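TRAP dicarboxylate transporter, DctP subunit (Ochrobactrum anthropi, PDB 4P47) probably binds a small organic acid in the periplasm and delivers it to a TRAP transporter in the membrane. Local coordinates at residues A[33-38]-A[71-76]; A[143-148]-A[262-267]; A[153-158]-A[228-233]. One frame throughout, in Å; residues are numbered along the deposited sequence.

Contact 1 (A[33-38]-A[71-76]); sequences KFAAAN and GVLGSD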
loop_
_atom_site.group_PDB
_atom_site.type_symbol
_atom_site.label_atom_id
_atom_site.label_comp_id
_atom_site.label_asym_id
_atom_site.label_seq_id
_atom_site.Cartn_x
_atom_site.Cartn_y
_atom_site.Cartn_z
ATOM N N LYS A 33 -7.616 11.892 17.788
ATOM C CA LYS A 33 -8.494 10.944 17.113
ATOM C C LYS A 33 -7.744 10.385 15.908
ATOM O O LYS A 33 -7.246 11.146 15.089
ATOM C CB LYS A 33 -9.788 11.636 16.676
ATOM C CG LYS A 33 -10.569 12.251 17.828
ATOM C CD LYS A 33 -11.855 12.954 17.374
ATOM C CE LYS A 33 -12.614 13.578 18.548
ATOM N NZ LYS A 33 -13.928 14.169 18.150
ATOM N N PHE A 34 -7.668 9.060 15.808
ATOM C CA PHE A 34 -6.870 8.378 14.788
ATOM C C PHE A 34 -7.798 7.436 14.036
ATOM O O PHE A 34 -8.223 6.405 14.574
ATOM C CB PHE A 34 -5.740 7.621 15.509
ATOM C CG PHE A 34 -4.677 7.001 14.627
ATOM C CD1 PHE A 34 -4.698 7.086 13.258
ATOM C CD2 PHE A 34 -3.630 6.354 15.225
ATOM C CE1 PHE A 34 -3.675 6.481 12.477
ATOM C CE2 PHE A 34 -2.625 5.771 14.484
ATOM C CZ PHE A 34 -2.643 5.839 13.101
ATOM N N ALA A 35 -8.123 7.816 12.805
ATOM C CA ALA A 35 -9.114 7.107 12.005
ATOM C C ALA A 35 -8.458 6.215 10.951
ATOM O O ALA A 35 -7.396 6.529 10.424
ATOM C CB ALA A 35 -9.994 8.107 11.317
ATOM N N ALA A 36 -9.087 5.088 10.628
ATOM C CA ALA A 36 -8.660 4.271 9.501
ATOM C C ALA A 36 -9.809 3.429 9.005
ATOM O O ALA A 36 -10.842 3.324 9.655
ATOM C CB ALA A 36 -7.494 3.373 9.893
ATOM N N ALA A 37 -9.578 2.785 7.864
ATOM C CA ALA A 37 -10.600 1.974 7.195
ATOM C C ALA A 37 -10.818 0.590 7.774
ATOM O O ALA A 37 -11.947 0.117 7.786
ATOM C CB ALA A 37 -10.240 1.843 5.746
ATOM N N ASN A 38 -9.764 -0.089 8.226
ATOM C CA ASN A 38 -9.888 -1.499 8.590
ATOM C C ASN A 38 -10.282 -1.701 10.046
ATOM O O ASN A 38 -10.357 -0.751 10.807
ATOM C CB ASN A 38 -8.585 -2.216 8.246
ATOM C CG ASN A 38 -8.306 -2.196 6.770
ATOM O OD1 ASN A 38 -7.345 -1.559 6.293
ATOM N ND2 ASN A 38 -9.171 -2.858 6.014
ATOM N N GLY A 71 -13.653 2.588 9.157
ATOM C CA GLY A 71 -14.140 3.595 8.239
ATOM C C GLY A 71 -15.363 4.320 8.768
ATOM O O GLY A 71 -16.098 4.940 8.005
ATOM N N VAL A 72 -15.587 4.271 10.075
ATOM C CA VAL A 72 -16.804 4.852 10.637
ATOM C C VAL A 72 -16.895 6.356 10.477
ATOM O O VAL A 72 -18.000 6.909 10.509
ATOM C CB VAL A 72 -16.965 4.486 12.128
ATOM C CG1 VAL A 72 -17.147 2.981 12.265
ATOM C CG2 VAL A 72 -15.782 4.995 12.952
ATOM N N LEU A 73 -15.752 7.030 10.335
ATOM C CA LEU A 73 -15.741 8.479 10.160
ATOM C C LEU A 73 -15.790 8.883 8.704
ATOM O O LEU A 73 -15.943 10.063 8.403
ATOM C CB LEU A 73 -14.516 9.128 10.817
ATOM C CG LEU A 73 -14.446 9.013 12.340
ATOM C CD1 LEU A 73 -13.373 9.920 12.873
ATOM C CD2 LEU A 73 -15.786 9.335 12.994
ATOM N N GLY A 74 -15.676 7.923 7.800
ATOM C CA GLY A 74 -15.728 8.213 6.379
ATOM C C GLY A 74 -14.672 7.475 5.585
ATOM O O GLY A 74 -13.817 6.774 6.139
ATOM N N SER A 75 -14.729 7.629 4.272
ATOM C CA SER A 75 -13.731 7.042 3.390
ATOM C C SER A 75 -12.359 7.640 3.659
ATOM O O SER A 75 -12.249 8.687 4.291
ATOM C CB SER A 75 -14.107 7.291 1.925
ATOM O OG SER A 75 -13.924 8.644 1.593
ATOM N N ASP A 76 -11.318 6.997 3.154
ATOM C CA ASP A 76 -9.980 7.554 3.324
ATOM C C ASP A 76 -9.843 8.956 2.692
ATOM O O ASP A 76 -9.338 9.872 3.336
ATOM C CB ASP A 76 -8.915 6.563 2.844
ATOM C CG ASP A 76 -8.766 5.375 3.768
ATOM O OD1 ASP A 76 -9.190 5.438 4.937
ATOM O OD2 ASP A 76 -8.223 4.348 3.309
HETATM O O HOH W 1 -7.337 3.495 6.120
#

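Contact 2 (A[143-148]-A[262-267]); sequences GLAYWE and QAAVEA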
loop_
_atom_site.group_PDB
_atom_site.type_symbol
_atom_site.label_atom_id
_atom_site.label_comp_id
_atom_site.label_asym_id
_atom_site.label_seq_id
_atom_site.Cartn_x
_atom_site.Cartn_y
_atom_site.Cartn_z
ATOM N N GLY A 143 3.453 14.189 7.341
ATOM C CA GLY A 143 3.732 12.762 7.260
ATOM C C GLY A 143 4.616 12.299 8.404
ATOM O O GLY A 143 5.628 12.923 8.737
ATOM N N LEU A 144 4.252 11.211 9.054
ATOM C CA LEU A 144 5.007 10.698 10.194
ATOM C C LEU A 144 5.828 9.442 9.884
ATOM O O LEU A 144 6.965 9.314 10.333
ATOM C CB LEU A 144 4.047 10.419 11.352
ATOM C CG LEU A 144 3.328 11.633 11.929
ATOM C CD1 LEU A 144 2.293 11.193 12.939
ATOM C CD2 LEU A 144 4.343 12.597 12.581
ATOM N N ALA A 145 5.270 8.507 9.121
ATOM C CA ALA A 145 5.918 7.231 8.841
ATOM C C ALA A 145 5.143 6.540 7.740
ATOM O O ALA A 145 3.981 6.873 7.478
ATOM C CB ALA A 145 5.957 6.344 10.086
ATOM N N TYR A 146 5.794 5.586 7.094
ATOM C CA TYR A 146 5.129 4.661 6.205
ATOM C C TYR A 146 4.964 3.317 6.897
ATOM O O TYR A 146 5.906 2.799 7.497
ATOM C CB TYR A 146 5.918 4.482 4.902
ATOM C CG TYR A 146 6.030 5.730 4.082
ATOM C CD1 TYR A 146 4.994 6.130 3.262
ATOM C CD2 TYR A 146 7.172 6.510 4.107
ATOM C CE1 TYR A 146 5.073 7.282 2.503
ATOM C CE2 TYR A 146 7.264 7.648 3.336
ATOM C CZ TYR A 146 6.220 8.023 2.533
ATOM O OH TYR A 146 6.288 9.165 1.749
ATOM N N TRP A 147 3.749 2.780 6.834
ATOM C CA TRP A 147 3.454 1.436 7.314
ATOM C C TRP A 147 3.098 0.586 6.077
ATOM O O TRP A 147 3.195 1.073 4.941
ATOM C CB TRP A 147 2.286 1.460 8.293
ATOM C CG TRP A 147 2.527 2.138 9.621
ATOM C CD1 TRP A 147 3.646 2.787 10.046
ATOM C CD2 TRP A 147 1.585 2.219 10.681
ATOM N NE1 TRP A 147 3.459 3.252 11.331
ATOM C CE2 TRP A 147 2.187 2.921 11.731
ATOM C CE3 TRP A 147 0.258 1.778 10.831
ATOM C CZ2 TRP A 147 1.509 3.190 12.920
ATOM C CZ3 TRP A 147 -0.399 2.026 12.004
ATOM C CH2 TRP A 147 0.212 2.741 13.026
ATOM N N GLU A 148 2.728 -0.672 6.274
ATOM C CA GLU A 148 2.472 -1.553 5.133
ATOM C C GLU A 148 1.008 -1.908 4.994
ATOM O O GLU A 148 0.378 -2.287 5.972
ATOM C CB GLU A 148 3.260 -2.847 5.294
ATOM C CG GLU A 148 2.956 -3.894 4.213
ATOM C CD GLU A 148 3.987 -4.996 4.185
ATOM O OE1 GLU A 148 4.989 -4.798 3.477
ATOM O OE2 GLU A 148 3.777 -6.037 4.858
ATOM N N GLN A 262 8.352 9.253 17.760
ATOM C CA GLN A 262 8.959 8.022 18.259
ATOM C C GLN A 262 7.972 6.864 18.151
ATOM O O GLN A 262 8.317 5.756 17.727
ATOM C CB GLN A 262 9.402 8.178 19.723
ATOM C CG GLN A 262 10.570 9.123 19.900
ATOM C CD GLN A 262 10.755 9.545 21.336
ATOM O OE1 GLN A 262 10.198 8.944 22.250
ATOM N NE2 GLN A 262 11.554 10.579 21.539
ATOM N N ALA A 263 6.735 7.118 18.570
ATOM C CA ALA A 263 5.715 6.084 18.549
ATOM C C ALA A 263 5.379 5.663 17.117
ATOM O O ALA A 263 5.158 4.478 16.855
ATOM C CB ALA A 263 4.473 6.569 19.288
ATOM N N ALA A 264 5.337 6.617 16.193
ATOM C CA ALA A 264 5.012 6.272 14.812
ATOM C C ALA A 264 6.056 5.354 14.193
ATOM O O ALA A 264 5.708 4.400 13.479
ATOM C CB ALA A 264 4.879 7.519 13.980
ATOM N N VAL A 265 7.333 5.609 14.443
ATOM C CA VAL A 265 8.377 4.791 13.814
ATOM C C VAL A 265 8.563 3.463 14.538
ATOM O O VAL A 265 8.849 2.454 13.899
ATOM C CB VAL A 265 9.739 5.542 13.650
ATOM C CG1 VAL A 265 9.559 6.743 12.759
ATOM C CG2 VAL A 265 10.346 5.931 14.980
ATOM N N GLU A 266 8.395 3.428 15.868
ATOM C CA GLU A 266 8.441 2.183 16.584
ATOM C C GLU A 266 7.237 1.313 16.170
ATOM O O GLU A 266 7.384 0.118 15.898
ATOM C CB GLU A 266 8.495 2.412 18.107
ATOM C CG GLU A 266 8.630 1.110 18.894
ATOM C CD GLU A 266 8.725 1.288 20.395
ATOM O OE1 GLU A 266 8.810 2.428 20.879
ATOM O OE2 GLU A 266 8.665 0.245 21.081
ATOM N N ALA A 267 6.047 1.905 16.077
ATOM C CA ALA A 267 4.870 1.149 15.667
ATOM C C ALA A 267 5.013 0.651 14.230
ATOM O O ALA A 267 4.542 -0.427 13.903
ATOM C CB ALA A 267 3.604 1.963 15.831
#

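Contact 3 (A[153-158]-A[228-233]); sequences NLTNNR and KYLTLT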
loop_
_atom_site.group_PDB
_atom_site.type_symbol
_atom_site.label_atom_id
_atom_site.label_comp_id
_atom_site.label_asym_id
_atom_site.label_seq_id
_atom_site.Cartn_x
_atom_site.Cartn_y
_atom_site.Cartn_z
ATOM N N ASN A 153 -1.510 -8.533 -6.008
ATOM C CA ASN A 153 -1.323 -9.726 -6.822
ATOM C C ASN A 153 -2.555 -9.984 -7.697
ATOM O O ASN A 153 -3.494 -9.179 -7.721
ATOM C CB ASN A 153 -0.993 -10.899 -5.893
ATOM C CG ASN A 153 0.344 -10.711 -5.185
ATOM O OD1 ASN A 153 1.347 -10.312 -5.800
ATOM N ND2 ASN A 153 0.373 -10.993 -3.897
ATOM N N LEU A 154 -2.561 -11.088 -8.430
ATOM C CA LEU A 154 -3.542 -11.304 -9.492
ATOM C C LEU A 154 -4.165 -12.689 -9.404
ATOM O O LEU A 154 -3.453 -13.686 -9.459
ATOM C CB LEU A 154 -2.824 -11.173 -10.840
ATOM C CG LEU A 154 -3.672 -11.401 -12.082
ATOM C CD1 LEU A 154 -4.760 -10.361 -12.230
ATOM C CD2 LEU A 154 -2.792 -11.410 -13.314
ATOM N N THR A 155 -5.492 -12.744 -9.309
ATOM C CA THR A 155 -6.189 -14.016 -9.420
ATOM C C THR A 155 -6.964 -14.069 -10.715
ATOM O O THR A 155 -7.318 -13.052 -11.279
ATOM C CB THR A 155 -7.166 -14.277 -8.240
ATOM O OG1 THR A 155 -8.270 -13.347 -8.264
ATOM C CG2 THR A 155 -6.478 -14.198 -6.894
ATOM N N ASN A 156 -7.202 -15.276 -11.216
ATOM C CA ASN A 156 -8.149 -15.481 -12.291
ATOM C C ASN A 156 -8.676 -16.920 -12.245
ATOM O O ASN A 156 -8.226 -17.745 -11.441
ATOM C CB ASN A 156 -7.553 -15.089 -13.651
ATOM C CG ASN A 156 -6.764 -16.199 -14.294
ATOM O OD1 ASN A 156 -7.246 -16.854 -15.220
ATOM N ND2 ASN A 156 -5.559 -16.414 -13.830
ATOM N N ASN A 157 -9.672 -17.198 -13.086
ATOM C CA ASN A 157 -10.282 -18.526 -13.110
ATOM C C ASN A 157 -10.109 -19.225 -14.441
ATOM O O ASN A 157 -10.671 -20.291 -14.622
ATOM C CB ASN A 157 -11.765 -18.474 -12.766
ATOM C CG ASN A 157 -12.267 -19.796 -12.231
ATOM O OD1 ASN A 157 -11.622 -20.406 -11.387
ATOM N ND2 ASN A 157 -13.423 -20.251 -12.732
ATOM N N ARG A 158 -9.326 -18.665 -15.354
ATOM C CA ARG A 158 -9.120 -19.268 -16.684
ATOM C C ARG A 158 -7.894 -20.192 -16.726
ATOM O O ARG A 158 -7.997 -21.352 -17.147
ATOM C CB ARG A 158 -8.936 -18.193 -17.755
ATOM C CG ARG A 158 -10.073 -17.224 -17.945
ATOM C CD ARG A 158 -11.139 -17.777 -18.858
ATOM N NE ARG A 158 -11.844 -18.875 -18.217
ATOM C CZ ARG A 158 -12.718 -18.717 -17.228
ATOM N NH1 ARG A 158 -12.994 -17.500 -16.769
ATOM N NH2 ARG A 158 -13.313 -19.776 -16.693
ATOM N N LYS A 228 -9.529 -20.175 -9.335
ATOM C CA LYS A 228 -8.603 -21.295 -9.183
ATOM C C LYS A 228 -7.119 -20.937 -9.185
ATOM O O LYS A 228 -6.302 -21.771 -8.774
ATOM C CB LYS A 228 -8.860 -22.343 -10.268
ATOM C CG LYS A 228 -10.072 -23.220 -9.950
ATOM C CD LYS A 228 -10.411 -24.161 -11.108
ATOM C CE LYS A 228 -11.406 -25.268 -10.693
ATOM N NZ LYS A 228 -12.698 -24.719 -10.198
ATOM N N TYR A 229 -6.787 -19.711 -9.619
ATOM C CA TYR A 229 -5.392 -19.338 -9.875
ATOM C C TYR A 229 -5.014 -18.038 -9.186
ATOM O O TYR A 229 -5.766 -17.066 -9.235
ATOM C CB TYR A 229 -5.145 -19.217 -11.386
ATOM C CG TYR A 229 -5.575 -20.461 -12.115
ATOM C CD1 TYR A 229 -4.861 -21.641 -11.970
ATOM C CD2 TYR A 229 -6.718 -20.483 -12.892
ATOM C CE1 TYR A 229 -5.265 -22.809 -12.585
ATOM C CE2 TYR A 229 -7.117 -21.644 -13.534
ATOM C CZ TYR A 229 -6.392 -22.799 -13.357
ATOM O OH TYR A 229 -6.792 -23.970 -13.995
ATOM N N LEU A 230 -3.839 -18.025 -8.576
ATOM C CA LEU A 230 -3.205 -16.830 -8.020
ATOM C C LEU A 230 -1.777 -16.758 -8.518
ATOM O O LEU A 230 -1.057 -17.764 -8.460
ATOM C CB LEU A 230 -3.172 -16.900 -6.473
ATOM C CG LEU A 230 -2.296 -15.880 -5.737
ATOM C CD1 LEU A 230 -2.750 -14.442 -6.018
ATOM C CD2 LEU A 230 -2.275 -16.090 -4.235
ATOM N N THR A 231 -1.375 -15.592 -9.021
ATOM C CA THR A 231 0.024 -15.317 -9.282
ATOM C C THR A 231 0.471 -14.196 -8.397
ATOM O O THR A 231 -0.212 -13.166 -8.273
ATOM C CB THR A 231 0.268 -14.928 -10.733
ATOM O OG1 THR A 231 -0.080 -16.054 -11.541
ATOM C CG2 THR A 231 1.749 -14.579 -10.991
ATOM N N LEU A 232 1.626 -14.392 -7.766
ATOM C CA LEU A 232 2.242 -13.353 -6.961
ATOM C C LEU A 232 2.945 -12.373 -7.904
ATOM O O LEU A 232 4.171 -12.301 -7.970
ATOM C CB LEU A 232 3.193 -13.971 -5.940
ATOM C CG LEU A 232 2.555 -14.997 -4.990
ATOM C CD1 LEU A 232 3.554 -15.425 -3.903
ATOM C CD2 LEU A 232 1.263 -14.473 -4.356
ATOM N N THR A 233 2.155 -11.643 -8.673
ATOM C CA THR A 233 2.700 -10.698 -9.654
ATOM C C THR A 233 3.429 -9.548 -8.983
ATOM O O THR A 233 4.339 -8.974 -9.571
ATOM C CB THR A 233 1.569 -10.100 -10.491
ATOM O OG1 THR A 233 0.501 -9.767 -9.617
ATOM C CG2 THR A 233 1.063 -11.066 -11.547
HETATM O O HOH W 2 -6.588 -23.851 -17.426
#

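Contact 1 (A[33-38]-A[71-76])
Asp-76 reaches across to Ala-37 with its carboxylate. Its CB leads to a CG that lies anti to the carbonyl carbon (chi1 -71°), and from there OD1 comes to 3.8 Å from Ala-37 CB while OD2 stands 4.0 Å from the same methyl. A water accepts a hydrogen bond from Ala-37 N at 2.9 Å; it lies 2.9 Å from Asp-76 OD1 and can donate to it, though other acceptors compete. OD1 is 4.0 Å from Ala-37 N, but can be linked to it through the water. The short side chain of Ala-37 probably keeps the two near enough to share it.

The direct backbone tie is Gly-71 N to Ala-36 O, 2.9 Å, with the donor in the carbonyl plane on a lone pair. Gly-71 has phi 70°, which glycine adopts readily; it also opens a type I turn closed by Gly-74 N on Gly-71 O. Within the turn, Leu-73 sends CD1 to Ala-35 CB, 4.1 Å away, an apolar touch beside Val-88 and Phe-68. Ser-75 OG, at the N-cap, accepts from Gln-78 N. This is the strand-loop-helix corner at the end of parallel strands in a periplasmic binding protein's alpha/beta fold.

Contact 2 (A[143-148]-A[262-267])
Ala-145 and Trp-147 of strand 143-148 lie against Ala-264 and Ala-267 of helix 262-267, the alpha/beta layering of a periplasmic binding protein, in which a long helix runs along the sheet. The two short segments are almost parallel, at 7°, and their axes approach to 7.5 Å. So close a seat suits alanine on the helix, because a methyl lets the backbone of helix 254-288 come down near the strand.

The apolar contacts centre on Ala-264, whose CB is 4.0 Å from Leu-144 CB and 4.2 Å from Ala-145 CB. Ala-145 directs its methyl toward the helix, and the neighbouring Leu-144 reaches the same alanine; Leu-144 also packs on Ile-260 and Ile-244. One turn further along the helix, Ala-267 CB meets the benzene part of the indole at Trp-147 CZ2, 3.8 Å away.

Trp-147 is suited to its place by being both broad and polar at one corner. Its CG lies anti to the carbonyl carbon (chi1 -68°), which carries the indole across to the helix although CB itself does not point there, and Arg-268 and Gln-271 of the same helix adjoin it.

Polar links are few. At the C-terminal end of the strand segment, Glu-148 is held by Arg-276 in a salt bridge and by Tyr-237 and Ser-275 through hydrogen bonds, so its buried carboxylate is well supplied with partners. Between the segments themselves, the one hydrogen bond is weak but nearly straight: Trp-147 NE1 gives its proton to Ala-264 O at 3.3 Å, with 165° at the hydrogen and the oxygen lying at the edge of the indole, in its plane.

Contact 3 (A[153-158]-A[228-233])
Leu-154 and Thr-231 exchange two backbone hydrogen bonds, Leu-154 N to Thr-231 O at 3.1 Å and Thr-231 N to Leu-154 O at 2.9 Å. Asn-156 and Tyr-229 form the next such pair; between them Thr-155 faces Leu-230 in a non-hydrogen-bonded pair, where Thr-155 CA donates a C-H...O contact to Tyr-229 O. This is the antiparallel pairing of strands 141-156 and 229-245 in the mixed sheet of the periplasmic binding protein fold. Beyond the strand, Asn-157 OD1 takes a weak bond from Lys-228 N.

Side-chain polar bonds secure the ends. Asn-156 OD1 accepts from Arg-158 N at 2.8 Å, an Asx turn suited to asparagine where the chain leaves the sheet. Asn-153 OD1 accepts from Arg-234 N, and its ND2 donates to Asn-215 OD1 and lies 3.6 Å from Leu-232 CD2. With an alanine in its place, Arg-234 N and Asn-215 OD1 would probably lose this partner and a gap would open beside Leu-232.

The apolar contact is Leu-230, its CG anti to the backbone N (chi1 168°), with CD1 reaching Thr-155 CG2 at 3.8 Å. Separately, the Tyr-229 ring, with its chain neighbour Lys-228 over one face, brings CE2 to 3.6 Å from Arg-158 C.

Strand 210-213 continues the sheet beside 153-156 and strand 292-295 beside 229-233, while helix 216-220 packs on Thr-155 and Leu-230, and helix 254-288 on Leu-230.

All three contacts reach one mixed sheet, but from different places. Contacts 2 and 3 are buried and share strand 141-156: contact 2 lays a long helix on it, contact 3 pairs it with strand 229-245, and they lie on opposite sides of the chain's centre, about 32 Å apart between centres. Contact 1 is only partly buried, at a strand end, and there a water supplements one direct backbone bond. Accordingly, chemistry runs from small methyls and one indole in contact 2 to regular backbone bonding in contact 3. Contacts 1 and 2 touch, Phe-34 CZ packing 4.2 Å from Trp-147 CH2.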